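Local coordinates for ribosome maturation protein SDO1 homolog (Methanothermobacter thermautotrophicus, PDB 2WBM) that probably binds the ribosome and takes part in its maturation, as an archaeal homologue of the Shwachman-Bodian-Diamond syndrome protein, at residues 129-133 / 227-231; 125-129 / 141-147; 58-62 / 94-98; 37-42 / 68-74; 189-193 / 217-221. One frame throughout, in Å; residues are numbered along the deposited sequence. Where two conformers were deposited one is given.

Interaction 1: residues 129-133 / 227-231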
# COMPACT_ATOMS: atom_id res chain seq x y z
N ALA A 129 -5.01 -1.16 -10.80
CA ALA A 129 -6.30 -1.52 -11.41
C ALA A 129 -7.45 -0.75 -10.78
O ALA A 129 -8.41 -0.42 -11.47
CB ALA A 129 -6.56 -3.01 -11.30
N ARG A 130 -7.35 -0.50 -9.48
CA ARG A 130 -8.37 0.25 -8.73
C ARG A 130 -8.40 1.73 -9.13
O ARG A 130 -9.48 2.31 -9.30
CB ARG A 130 -8.07 0.08 -7.24
CG ARG A 130 -8.83 0.93 -6.25
CD ARG A 130 -8.22 0.64 -4.86
NE ARG A 130 -8.15 -0.81 -4.60
CZ ARG A 130 -7.10 -1.45 -4.08
NH1 ARG A 130 -5.99 -0.81 -3.74
NH2 ARG A 130 -7.16 -2.77 -3.89
N GLU A 131 -7.22 2.34 -9.28
CA GLU A 131 -7.17 3.80 -9.45
C GLU A 131 -7.19 4.24 -10.91
O GLU A 131 -7.52 5.39 -11.20
CB GLU A 131 -5.94 4.39 -8.75
CG GLU A 131 -5.83 4.08 -7.25
CD GLU A 131 -6.88 4.78 -6.39
OE1 GLU A 131 -7.50 5.79 -6.82
OE2 GLU A 131 -7.09 4.32 -5.25
N ALA A 132 -6.82 3.34 -11.81
CA ALA A 132 -6.55 3.73 -13.20
C ALA A 132 -7.76 3.66 -14.12
O ALA A 132 -8.71 2.90 -13.89
CB ALA A 132 -5.43 2.90 -13.78
N ILE A 133 -7.73 4.48 -15.16
CA ILE A 133 -8.61 4.31 -16.32
C ILE A 133 -7.77 4.34 -17.58
O ILE A 133 -6.61 4.74 -17.57
CB ILE A 133 -9.68 5.42 -16.41
CG1 ILE A 133 -9.03 6.80 -16.60
CG2 ILE A 133 -10.62 5.35 -15.20
CD1 ILE A 133 -9.98 7.87 -17.16
N PRO A 227 -12.55 5.77 -7.23
CA PRO A 227 -11.38 5.49 -8.05
C PRO A 227 -11.86 4.97 -9.38
O PRO A 227 -12.76 4.14 -9.43
CB PRO A 227 -10.66 4.40 -7.25
CG PRO A 227 -11.00 4.73 -5.84
CD PRO A 227 -12.46 5.10 -5.91
N GLY A 228 -11.30 5.47 -10.47
CA GLY A 228 -11.85 5.17 -11.80
C GLY A 228 -11.85 3.71 -12.20
O GLY A 228 -12.67 3.29 -13.02
N GLY A 229 -10.93 2.92 -11.64
CA GLY A 229 -10.82 1.50 -11.98
C GLY A 229 -11.90 0.63 -11.36
O GLY A 229 -11.97 -0.56 -11.66
N LEU A 230 -12.71 1.22 -10.48
CA LEU A 230 -13.76 0.49 -9.76
C LEU A 230 -15.16 0.61 -10.36
O LEU A 230 -16.14 0.15 -9.76
CB LEU A 230 -13.81 0.91 -8.28
CG LEU A 230 -12.59 0.49 -7.46
CD1 LEU A 230 -12.69 1.03 -6.05
CD2 LEU A 230 -12.41 -1.01 -7.45
N GLN A 231 -15.26 1.22 -11.54
CA GLN A 231 -16.58 1.48 -12.16
C GLN A 231 -17.43 0.21 -12.28
O GLN A 231 -18.62 0.23 -11.94
CB GLN A 231 -16.43 2.15 -13.52
CG GLN A 231 -15.91 3.57 -13.47
CD GLN A 231 -15.56 4.09 -14.84
OE1 GLN A 231 -16.44 4.33 -15.67
NE2 GLN A 231 -14.27 4.26 -15.10

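Interaction 2: residues 125-129 / 141-147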
# COMPACT_ATOMS: atom_id res chain seq x y z
N ILE A 125 -0.49 -4.43 -8.53
CA ILE A 125 -1.41 -4.69 -9.63
C ILE A 125 -2.82 -4.20 -9.22
O ILE A 125 -3.50 -3.51 -9.99
CB ILE A 125 -1.46 -6.19 -10.02
CG1 ILE A 125 -0.13 -6.60 -10.70
CG2 ILE A 125 -2.69 -6.51 -10.90
CD1 ILE A 125 0.08 -8.11 -10.83
N ASN A 126 -3.24 -4.58 -8.02
CA ASN A 126 -4.58 -4.23 -7.58
C ASN A 126 -4.79 -2.74 -7.40
O ASN A 126 -5.84 -2.21 -7.78
CB ASN A 126 -4.98 -5.01 -6.33
CG ASN A 126 -5.29 -6.47 -6.64
OD1 ASN A 126 -5.64 -6.81 -7.77
ND2 ASN A 126 -5.15 -7.33 -5.64
N LYS A 127 -3.80 -2.06 -6.83
CA LYS A 127 -3.90 -0.63 -6.58
C LYS A 127 -3.96 0.13 -7.89
O LYS A 127 -4.76 1.05 -8.05
CB LYS A 127 -2.74 -0.13 -5.70
CG LYS A 127 -2.74 1.38 -5.45
CD LYS A 127 -3.94 1.83 -4.63
CE LYS A 127 -3.76 3.24 -4.10
NZ LYS A 127 -5.03 3.72 -3.49
N ILE A 128 -3.11 -0.26 -8.85
CA ILE A 128 -3.18 0.35 -10.19
C ILE A 128 -4.53 0.08 -10.86
O ILE A 128 -5.14 1.01 -11.39
CB ILE A 128 -2.00 -0.09 -11.11
CG1 ILE A 128 -0.67 0.39 -10.51
CG2 ILE A 128 -2.21 0.45 -12.54
CD1 ILE A 128 0.59 -0.08 -11.27
N ALA A 129 -5.01 -1.16 -10.80
CA ALA A 129 -6.30 -1.52 -11.41
C ALA A 129 -7.45 -0.75 -10.78
O ALA A 129 -8.41 -0.42 -11.47
CB ALA A 129 -6.56 -3.01 -11.30
N HIS A 141 -9.06 -0.67 -16.39
CA HIS A 141 -8.23 -1.77 -16.86
C HIS A 141 -8.39 -2.92 -15.87
O HIS A 141 -8.20 -2.73 -14.67
CB HIS A 141 -6.76 -1.37 -16.91
CG HIS A 141 -6.41 -0.40 -18.00
ND1 HIS A 141 -6.45 -0.74 -19.33
CD2 HIS A 141 -5.98 0.88 -17.95
CE1 HIS A 141 -6.07 0.29 -20.06
NE2 HIS A 141 -5.79 1.29 -19.24
N PRO A 142 -8.76 -4.12 -16.35
CA PRO A 142 -8.76 -5.27 -15.45
C PRO A 142 -7.35 -5.53 -14.89
O PRO A 142 -6.36 -5.20 -15.55
CB PRO A 142 -9.20 -6.43 -16.36
CG PRO A 142 -9.87 -5.79 -17.51
CD PRO A 142 -9.14 -4.50 -17.72
N PRO A 143 -7.26 -6.10 -13.66
CA PRO A 143 -5.97 -6.51 -13.09
C PRO A 143 -5.07 -7.28 -14.07
O PRO A 143 -3.88 -6.99 -14.16
CB PRO A 143 -6.38 -7.38 -11.91
CG PRO A 143 -7.66 -6.76 -11.44
CD PRO A 143 -8.37 -6.30 -12.70
N LYS A 144 -5.65 -8.24 -14.80
CA LYS A 144 -4.88 -9.03 -15.78
C LYS A 144 -4.17 -8.17 -16.83
O LYS A 144 -3.09 -8.52 -17.29
CB LYS A 144 -5.78 -10.06 -16.48
CG LYS A 144 -6.20 -11.22 -15.59
CD LYS A 144 -7.29 -12.05 -16.27
CE LYS A 144 -7.96 -13.00 -15.29
NZ LYS A 144 -7.02 -14.00 -14.71
N ARG A 145 -4.79 -7.05 -17.22
CA ARG A 145 -4.22 -6.17 -18.24
C ARG A 145 -3.02 -5.40 -17.69
O ARG A 145 -2.01 -5.23 -18.39
CB ARG A 145 -5.27 -5.19 -18.78
CG ARG A 145 -4.83 -4.43 -20.03
CD ARG A 145 -4.73 -5.38 -21.21
NE ARG A 145 -3.91 -4.88 -22.31
CZ ARG A 145 -2.58 -4.89 -22.35
NH1 ARG A 145 -1.88 -5.33 -21.31
NH2 ARG A 145 -1.95 -4.42 -23.42
N ILE A 146 -3.15 -4.95 -16.44
CA ILE A 146 -2.07 -4.27 -15.73
C ILE A 146 -0.89 -5.23 -15.58
O ILE A 146 0.26 -4.85 -15.82
CB ILE A 146 -2.52 -3.78 -14.33
CG1 ILE A 146 -3.69 -2.77 -14.43
CG2 ILE A 146 -1.35 -3.19 -13.55
CD1 ILE A 146 -3.48 -1.64 -15.41
N GLU A 147 -1.18 -6.46 -15.18
CA GLU A 147 -0.15 -7.48 -15.02
C GLU A 147 0.61 -7.71 -16.33
O GLU A 147 1.85 -7.79 -16.34
CB GLU A 147 -0.77 -8.79 -14.53
CG GLU A 147 0.24 -9.90 -14.26
CD GLU A 147 -0.42 -11.16 -13.76
OE1 GLU A 147 -1.50 -11.53 -14.28
OE2 GLU A 147 0.13 -11.79 -12.83
O HOH W 1 -8.19 0.34 -14.08

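Interaction 3: residues 58-62 / 94-98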
# COMPACT_ATOMS: atom_id res chain seq x y z
N VAL A 58 5.44 6.89 12.41
CA VAL A 58 5.76 5.61 13.02
C VAL A 58 6.88 5.78 14.05
O VAL A 58 7.93 6.33 13.75
CB VAL A 58 6.21 4.57 11.95
CG1 VAL A 58 6.62 3.24 12.58
CG2 VAL A 58 5.11 4.35 10.92
N SER A 59 6.65 5.29 15.27
CA SER A 59 7.66 5.39 16.31
C SER A 59 8.67 4.25 16.22
O SER A 59 8.32 3.12 15.86
CB SER A 59 7.02 5.41 17.69
OG SER A 59 6.81 4.08 18.14
N VAL A 60 9.92 4.55 16.57
CA VAL A 60 10.97 3.56 16.55
C VAL A 60 10.64 2.34 17.44
O VAL A 60 10.97 1.20 17.08
CB VAL A 60 12.37 4.18 16.86
CG1 VAL A 60 12.53 4.54 18.33
CG2 VAL A 60 13.46 3.23 16.42
N GLU A 61 9.95 2.59 18.56
CA GLU A 61 9.55 1.52 19.47
C GLU A 61 8.63 0.51 18.78
O GLU A 61 8.68 -0.68 19.06
CB GLU A 61 8.88 2.07 20.73
CG GLU A 61 9.85 2.85 21.62
CD GLU A 61 9.89 4.35 21.33
OE1 GLU A 61 9.54 4.78 20.20
OE2 GLU A 61 10.26 5.11 22.25
N ASP A 62 7.80 0.99 17.85
CA ASP A 62 6.92 0.08 17.12
C ASP A 62 7.65 -0.68 15.99
O ASP A 62 7.20 -1.74 15.57
CB ASP A 62 5.68 0.81 16.63
CG ASP A 62 4.79 1.28 17.79
OD1 ASP A 62 4.74 0.61 18.85
OD2 ASP A 62 4.16 2.33 17.65
N LEU A 94 17.29 2.84 21.35
CA LEU A 94 16.23 3.66 20.75
C LEU A 94 16.80 4.89 20.04
O LEU A 94 16.11 5.52 19.24
CB LEU A 94 15.18 4.06 21.80
CG LEU A 94 14.42 2.87 22.43
CD1 LEU A 94 13.42 3.30 23.48
CD2 LEU A 94 13.74 2.00 21.35
N GLU A 95 18.06 5.22 20.33
CA GLU A 95 18.73 6.33 19.65
C GLU A 95 19.62 5.82 18.52
O GLU A 95 19.83 6.50 17.52
CB GLU A 95 19.52 7.19 20.65
CG GLU A 95 18.63 7.98 21.62
CD GLU A 95 19.40 8.76 22.68
OE1 GLU A 95 20.64 8.65 22.75
OE2 GLU A 95 18.75 9.49 23.46
N VAL A 96 20.14 4.60 18.68
CA VAL A 96 20.95 3.99 17.63
C VAL A 96 20.08 3.54 16.44
O VAL A 96 20.45 3.73 15.28
CB VAL A 96 21.78 2.81 18.19
CG1 VAL A 96 22.44 2.01 17.05
CG2 VAL A 96 22.83 3.33 19.17
N THR A 97 18.94 2.94 16.75
CA THR A 97 18.09 2.34 15.72
C THR A 97 17.65 3.30 14.59
O THR A 97 17.70 2.90 13.41
CB THR A 97 16.89 1.60 16.36
OG1 THR A 97 17.37 0.49 17.11
CG2 THR A 97 15.91 1.13 15.29
N PRO A 98 17.23 4.54 14.91
CA PRO A 98 16.84 5.46 13.82
C PRO A 98 17.99 5.72 12.85
O PRO A 98 17.74 5.89 11.65
CB PRO A 98 16.48 6.75 14.55
CG PRO A 98 16.06 6.32 15.91
CD PRO A 98 16.93 5.13 16.24

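Interaction 4: residues 37-42 / 68-74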
# COMPACT_ATOMS: atom_id res chain seq x y z
N GLU A 37 32.68 -2.81 10.80
CA GLU A 37 31.90 -3.37 11.90
C GLU A 37 30.40 -3.21 11.66
O GLU A 37 29.92 -2.09 11.49
CB GLU A 37 32.30 -2.71 13.24
CG GLU A 37 33.75 -2.96 13.66
CD GLU A 37 34.00 -4.40 14.15
OE1 GLU A 37 33.07 -5.23 14.11
OE2 GLU A 37 35.15 -4.69 14.58
N ARG A 38 29.67 -4.32 11.67
CA ARG A 38 28.21 -4.30 11.53
C ARG A 38 27.45 -4.11 12.84
O ARG A 38 27.82 -4.64 13.89
CB ARG A 38 27.70 -5.58 10.89
CG ARG A 38 28.14 -5.75 9.47
CD ARG A 38 27.72 -7.08 8.95
NE ARG A 38 28.24 -7.27 7.60
CZ ARG A 38 28.06 -8.36 6.87
NH1 ARG A 38 27.36 -9.38 7.36
NH2 ARG A 38 28.58 -8.43 5.66
N PHE A 39 26.39 -3.33 12.74
CA PHE A 39 25.41 -3.10 13.79
C PHE A 39 24.07 -3.38 13.14
O PHE A 39 23.76 -2.87 12.04
CB PHE A 39 25.46 -1.65 14.28
CG PHE A 39 26.75 -1.26 14.95
CD1 PHE A 39 26.88 -1.34 16.34
CD2 PHE A 39 27.84 -0.81 14.19
CE1 PHE A 39 28.07 -0.96 16.97
CE2 PHE A 39 29.04 -0.45 14.79
CZ PHE A 39 29.16 -0.51 16.20
N GLU A 40 23.27 -4.23 13.79
CA GLU A 40 22.05 -4.74 13.19
C GLU A 40 20.92 -4.70 14.20
O GLU A 40 21.15 -4.93 15.40
CB GLU A 40 22.23 -6.18 12.73
CG GLU A 40 23.27 -6.31 11.59
CD GLU A 40 23.51 -7.71 11.09
OE1 GLU A 40 22.90 -8.68 11.62
OE2 GLU A 40 24.32 -7.83 10.15
N VAL A 41 19.72 -4.46 13.70
CA VAL A 41 18.51 -4.56 14.52
C VAL A 41 17.45 -5.39 13.80
O VAL A 41 17.47 -5.49 12.58
CB VAL A 41 17.93 -3.15 14.88
CG1 VAL A 41 18.83 -2.47 15.92
CG2 VAL A 41 17.75 -2.25 13.61
N LEU A 42 16.57 -6.01 14.58
CA LEU A 42 15.49 -6.83 14.04
C LEU A 42 14.24 -5.98 14.02
O LEU A 42 13.85 -5.43 15.06
CB LEU A 42 15.27 -8.06 14.93
CG LEU A 42 16.38 -9.10 14.80
CD1 LEU A 42 16.29 -10.15 15.92
CD2 LEU A 42 16.25 -9.76 13.43
N GLU A 68 17.29 -4.22 21.10
CA GLU A 68 18.68 -4.67 21.27
C GLU A 68 19.41 -4.39 19.98
O GLU A 68 18.84 -4.52 18.89
CB GLU A 68 18.76 -6.17 21.56
CG GLU A 68 18.05 -6.60 22.81
CD GLU A 68 18.17 -8.09 23.03
OE1 GLU A 68 17.63 -8.84 22.19
OE2 GLU A 68 18.78 -8.50 24.04
N VAL A 69 20.67 -3.99 20.11
CA VAL A 69 21.51 -3.76 18.93
C VAL A 69 22.49 -4.92 18.84
O VAL A 69 23.22 -5.24 19.80
CB VAL A 69 22.24 -2.40 18.99
CG1 VAL A 69 23.13 -2.23 17.74
CG2 VAL A 69 21.23 -1.23 19.10
N PHE A 70 22.48 -5.59 17.69
CA PHE A 70 23.32 -6.75 17.48
C PHE A 70 24.56 -6.42 16.67
O PHE A 70 24.57 -5.49 15.87
CB PHE A 70 22.53 -7.83 16.72
CG PHE A 70 21.34 -8.37 17.48
CD1 PHE A 70 21.48 -9.50 18.28
CD2 PHE A 70 20.08 -7.73 17.41
CE1 PHE A 70 20.37 -10.02 19.01
CE2 PHE A 70 18.98 -8.21 18.15
CZ PHE A 70 19.13 -9.37 18.93
N ARG A 71 25.60 -7.22 16.86
CA ARG A 71 26.70 -7.27 15.91
C ARG A 71 26.25 -8.14 14.74
O ARG A 71 26.54 -7.83 13.58
CB ARG A 71 27.94 -7.87 16.55
CG ARG A 71 28.44 -7.01 17.72
CD ARG A 71 29.63 -7.66 18.37
NE ARG A 71 30.88 -7.30 17.69
CZ ARG A 71 32.03 -7.96 17.82
NH1 ARG A 71 32.09 -9.08 18.53
NH2 ARG A 71 33.11 -7.53 17.19
N ASP A 72 25.57 -9.24 15.06
CA ASP A 72 24.99 -10.10 14.03
C ASP A 72 23.66 -10.61 14.55
O ASP A 72 23.61 -11.44 15.46
CB ASP A 72 25.92 -11.26 13.65
CG ASP A 72 25.37 -12.08 12.48
OD1 ASP A 72 24.22 -12.55 12.57
OD2 ASP A 72 26.09 -12.25 11.47
N ALA A 73 22.58 -10.12 13.96
CA ALA A 73 21.24 -10.38 14.49
C ALA A 73 20.76 -11.80 14.27
O ALA A 73 19.92 -12.30 15.03
CB ALA A 73 20.25 -9.36 13.94
N ARG A 74 21.26 -12.48 13.25
CA ARG A 74 20.86 -13.86 13.09
C ARG A 74 21.65 -14.79 14.01
O ARG A 74 21.13 -15.80 14.46
CB ARG A 74 20.91 -14.31 11.62
CG ARG A 74 19.84 -13.66 10.73
CD ARG A 74 18.41 -13.79 11.29
NE ARG A 74 17.43 -13.08 10.47
CZ ARG A 74 16.16 -12.86 10.82
NH1 ARG A 74 15.70 -13.29 11.98
NH2 ARG A 74 15.36 -12.21 10.00
O HOH W 2 26.55 -9.60 10.35
O HOH W 3 22.81 -10.93 10.23
O HOH W 4 16.75 -5.53 17.35

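Interaction 5: residues 189-193 / 217-221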
# COMPACT_ATOMS: atom_id res chain seq x y z
N ILE A 189 -26.08 7.56 -9.09
CA ILE A 189 -26.86 6.34 -8.93
C ILE A 189 -28.26 6.70 -8.48
O ILE A 189 -28.48 7.75 -7.86
CB ILE A 189 -26.19 5.35 -7.92
CG1 ILE A 189 -26.34 5.84 -6.47
CG2 ILE A 189 -24.70 5.15 -8.26
CD1 ILE A 189 -25.87 4.84 -5.42
N LYS A 190 -29.21 5.84 -8.83
CA LYS A 190 -30.60 5.99 -8.42
C LYS A 190 -31.04 4.64 -7.87
O LYS A 190 -30.97 3.63 -8.59
CB LYS A 190 -31.45 6.37 -9.64
CG LYS A 190 -32.92 6.62 -9.36
CD LYS A 190 -33.65 6.95 -10.66
CE LYS A 190 -35.02 7.52 -10.39
NZ LYS A 190 -35.89 6.56 -9.66
N ILE A 191 -31.49 4.63 -6.62
CA ILE A 191 -31.94 3.37 -6.05
C ILE A 191 -33.24 3.56 -5.28
O ILE A 191 -33.57 4.67 -4.85
CB ILE A 191 -30.86 2.76 -5.12
CG1 ILE A 191 -30.54 3.73 -3.98
CG2 ILE A 191 -29.58 2.38 -5.89
CD1 ILE A 191 -30.10 3.01 -2.74
N PRO A 192 -33.99 2.47 -5.08
CA PRO A 192 -35.24 2.62 -4.34
C PRO A 192 -34.96 3.13 -2.93
O PRO A 192 -33.91 2.83 -2.36
CB PRO A 192 -35.78 1.20 -4.29
CG PRO A 192 -34.99 0.41 -5.29
CD PRO A 192 -33.66 1.06 -5.35
N GLY A 193 -35.90 3.90 -2.39
CA GLY A 193 -35.74 4.52 -1.07
C GLY A 193 -35.46 3.55 0.06
O GLY A 193 -34.72 3.87 0.99
N ASP A 217 -40.45 10.84 -6.02
CA ASP A 217 -41.11 9.54 -6.16
C ASP A 217 -40.67 8.51 -5.09
O ASP A 217 -41.06 7.34 -5.16
CB ASP A 217 -40.92 8.97 -7.57
CG ASP A 217 -39.48 8.60 -7.87
OD1 ASP A 217 -38.60 8.72 -6.98
OD2 ASP A 217 -39.22 8.16 -9.00
N GLY A 218 -39.88 8.96 -4.12
CA GLY A 218 -39.45 8.10 -3.01
C GLY A 218 -38.11 7.42 -3.22
O GLY A 218 -37.59 6.79 -2.30
N SER A 219 -37.55 7.52 -4.43
CA SER A 219 -36.21 6.97 -4.66
C SER A 219 -35.13 7.91 -4.13
O SER A 219 -35.41 9.03 -3.71
CB SER A 219 -35.98 6.64 -6.14
OG SER A 219 -36.05 7.80 -6.94
N TRP A 220 -33.88 7.45 -4.17
CA TRP A 220 -32.78 8.23 -3.64
C TRP A 220 -31.68 8.25 -4.67
O TRP A 220 -31.29 7.21 -5.20
CB TRP A 220 -32.27 7.61 -2.34
CG TRP A 220 -31.14 8.32 -1.66
CD1 TRP A 220 -31.16 9.57 -1.08
CD2 TRP A 220 -29.82 7.80 -1.43
NE1 TRP A 220 -29.94 9.86 -0.52
CE2 TRP A 220 -29.09 8.79 -0.73
CE3 TRP A 220 -29.17 6.60 -1.77
CZ2 TRP A 220 -27.76 8.61 -0.33
CZ3 TRP A 220 -27.84 6.42 -1.39
CH2 TRP A 220 -27.15 7.42 -0.68
N ILE A 221 -31.19 9.45 -4.96
CA ILE A 221 -30.09 9.62 -5.90
C ILE A 221 -28.85 10.01 -5.12
O ILE A 221 -28.93 10.83 -4.21
CB ILE A 221 -30.40 10.69 -6.96
CG1 ILE A 221 -31.43 10.14 -7.96
CG2 ILE A 221 -29.09 11.15 -7.66
CD1 ILE A 221 -31.89 11.16 -9.01

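Interaction 1: residues 129-133 / 227-231
Arg130 and Gly229 bring the last turn of helix 110-131 against the short 3-10 turn that precedes helix 231-241, and the polar part of the contact is almost wholly backbone. Gly229 N donates to Arg130 O over 2.8 Å, but the bond is weak because its N-H...O angle is just 126°. A CA-H...O contact stands beside it, Gly229 CA lying 3.1 Å from Ala129 O, and Pro227 CB comes within 3.2 Å of Arg130 O. Having no side chain, Gly229 can come this close to the carbonyls at the helix end. The turn also braces itself: Gln231 NE2 gives a 2.8 Å bond to Gly228 O, in the carbonyl plane and on a lone pair, and bonds to Gly138 O as well.

Apolar contacts surround this centre. Arg130 and Leu230 run side by side in the same direction, CG of the first 3.9 Å from CD1 of the second. Ile133 CG2 rests 3.6 Å from Gly228 CA.

The carboxylate of Glu131 is the acidic group here. A bend at chi2 (-69°) folds it back over Pro227, with OE1 3.5 Å from CB. Close backbone fit, with one weak hydrogen bond, thus joins the end of helix 110-131 to the turn before helix 231-241, and the acid's charge is probably balanced by salt bridges to Lys127 of its own helix and Lys184 of strand 181-191.

Interaction 2: residues 125-129 / 141-147
A water links Ala129 to His141: it lies 2.7 Å from Ala129 O, to which it can donate, and accepts from His141 N at 2.7 Å, tying the last turn of helix 110-131 to the loop that leads into helix 143-152. No direct hydrogen bond joins the two segments, and the rest is apolar.

Ala129 CB points into the second segment and meets Pro143 CG at 3.9 Å, with His141 O at a similar distance. One turn earlier, Ile125 divides its work between two branches. Its CG2, set anti to the backbone N, touches Pro143 O at 3.5 Å, while CD1 reaches across to CB and CG of Glu147. The carboxylate of Glu147 is engaged by Arg121 in a salt bridge. Deeper in, Ile128 and Ile146 meet at a slant, CG2 of Ile128 3.8 Å from CD1 of Ile146; both chains also touch Ile180, and Ile128 packs on Val167 and Val170 of helix 163-174.

The short helical segments cross at 115°, with axes 8.8 Å apart at their closest. Isoleucine, alanine and proline carbons meet at the crossing within domain II, so its cohesion comes mainly from hydrophobic burial, with the water bridging polar backbone groups at one border.

Interaction 3: residues 58-62 / 94-98
Glu61 meets Leu94 through its carboxylate, the flat group of this contact, whose OE2 stands 3.8 Å from Leu94 CD1. The puckered pyrrolidine ring of Pro98 turns CD and CG toward Val60, its CD being 4.0 Å from Val60 CG2. Phe51 of helix 45-52 touches both Val60 and Pro98.

Val60 is the central piece. Its two methyls part: CG1 lies 4.1 Å from Leu94 CD2 and also near Leu94 O, while CG2, anti to the backbone N, goes to Thr97 and Pro98. The meeting of Val60 CG2 with Thr97 CG2, at 3.4 Å, is tighter than ordinary van der Waals contact. Thr97 can offer its methyl because its chi1 of -66° turns OG1 the other way, to a hydrogen bond with Pro93 O inside its own helix. Leu94 and Glu61 cross at about a right angle, the chain of the acid being bent at chi2 so that CG comes 4.0 Å from Leu94 CD2.

The start of helix 60-63 is fixed from within. Ser59 occupies the N-cap, and its OG accepts from Asp62 N at 3.3 Å; Ser59 O takes a bond from the same nitrogen. Across the contact, helix 93-103 is kinked where Pro98 has no N-H to give to the preceding turn.

With no hydrogen bond between the segments, this surface contact of the N-terminal domain rests on methyl and methylene packing, while the Ser59 cap and the Thr97 hydroxyl each make their hydrogen bonds within their own helical segment.

Interaction 4: residues 37-42 / 68-74
Glu40 and Phe70 form an antiparallel hydrogen-bonded pair, and the side chains are arranged round this single bridge. Glu40 N donates to Phe70 O over 2.8 Å; the return bond, Phe70 N to Glu40 O, is 2.7 Å long and nearly straight at 165°. That same Glu40 O also lies at the edge of the Phe70 ring, in its plane.

The side chain of Glu40 stretches out fully (chi2 180°) across the corner at Arg71, and OE1 takes the N-H of Ala73 at 2.8 Å, on its anti side and tilted out of the carboxylate plane. OE2 is held by Arg31 in a salt bridge. Two waters stand between this carboxylate and that of Asp72, whose OD1 lies 4.2 Å from Glu40 OE1, so they probably soften the repulsion.

Leu42 slants against Phe70, its CD1 4.0 Å from Phe70 CE2, and its CG meets Ala73 CB. Phe39 CD1 meets Val69 CG1, which lies at its ring edge, while Phe88 makes an edge-to-face contact with Phe39. Farther out, Glu37 and Arg71 run alongside each other in a long salt bridge.

Within the SBDS N-terminal domain, strand 37-43, outermost of a three-stranded antiparallel sheet, thus pairs with 68-74 by one antiparallel bridge, and the Glu40 carboxylate adds a side-chain bond beyond the corner.

Interaction 5: residues 189-193 / 217-221
Ile191 and Trp220 make the tightly packed half of this contact, where strands 181-191 and 220-227 run antiparallel. They are a hydrogen-bonded pair: Ile191 N gives a 3.0 Å bond to Trp220 O, and Trp220 N answers with one of 2.9 Å to Ile191 O. On the face of the sheet shared by these two residues, the side chains lie side by side and point the same way. Ile191 CD1 comes 3.8 Å from Trp220 CE3, at the edge of the indole and near its plane, an approach made possible by chi1 of 60°, which sets CG1 between the backbone N and the carbonyl carbon. Helix 196-206 covers this face, with Ala196 and Ile203 against the indole and Ala199 against Ile191; Trp220 NE1 is bonded to Glu212.

The other face, with Lys190 and Ile221, is looser, and Lys190 was modelled in two conformers. In one of them it runs extended past Ile221, CG of the lysine 4.1 Å from CG1 of the isoleucine, before bending at chi4 so that NZ donates to Ser219 OG at 3.0 Å. The same amine then makes a long salt bridge to Asp217, OD2 being 3.8 Å away. Asp217 OD1 is doubly bound: it receives Ser219 N in an Asx turn, and Ser219 OG at 2.7 Å on its syn lone pair. Gly218, with positive phi (94°), carries the chain through this exposed turn.

In this conformer Ser219 OG accepts from Lys190 NZ and donates to Asp217 OD1. Backbone bonds join the strands and aromatic packing fills one face, while hydrogen bonds and one long ion pair gather on the other.

How the interactions relate
The five contacts are spread along most of the chain. Interactions 4 and 3 come first, interleaved in sequence and touching through Val41 with Thr97 and Val69 with Val96; both lie in the N-terminal domain. Interactions 2 and 1 share Ala129 in the last turn of helix 110-131, their centres 9 Å apart. Interaction 5 is nested in the loop that interaction 1 closes, about 25 Å away between centres, and both reach the same antiparallel sheet, in which strands 132-133 and 181-191 are neighbours. Interactions 4 and 5 stand about 62 Å apart, centre to centre. The domains are thus strung out, with interaction 1 tying domain II to the C-terminal domain.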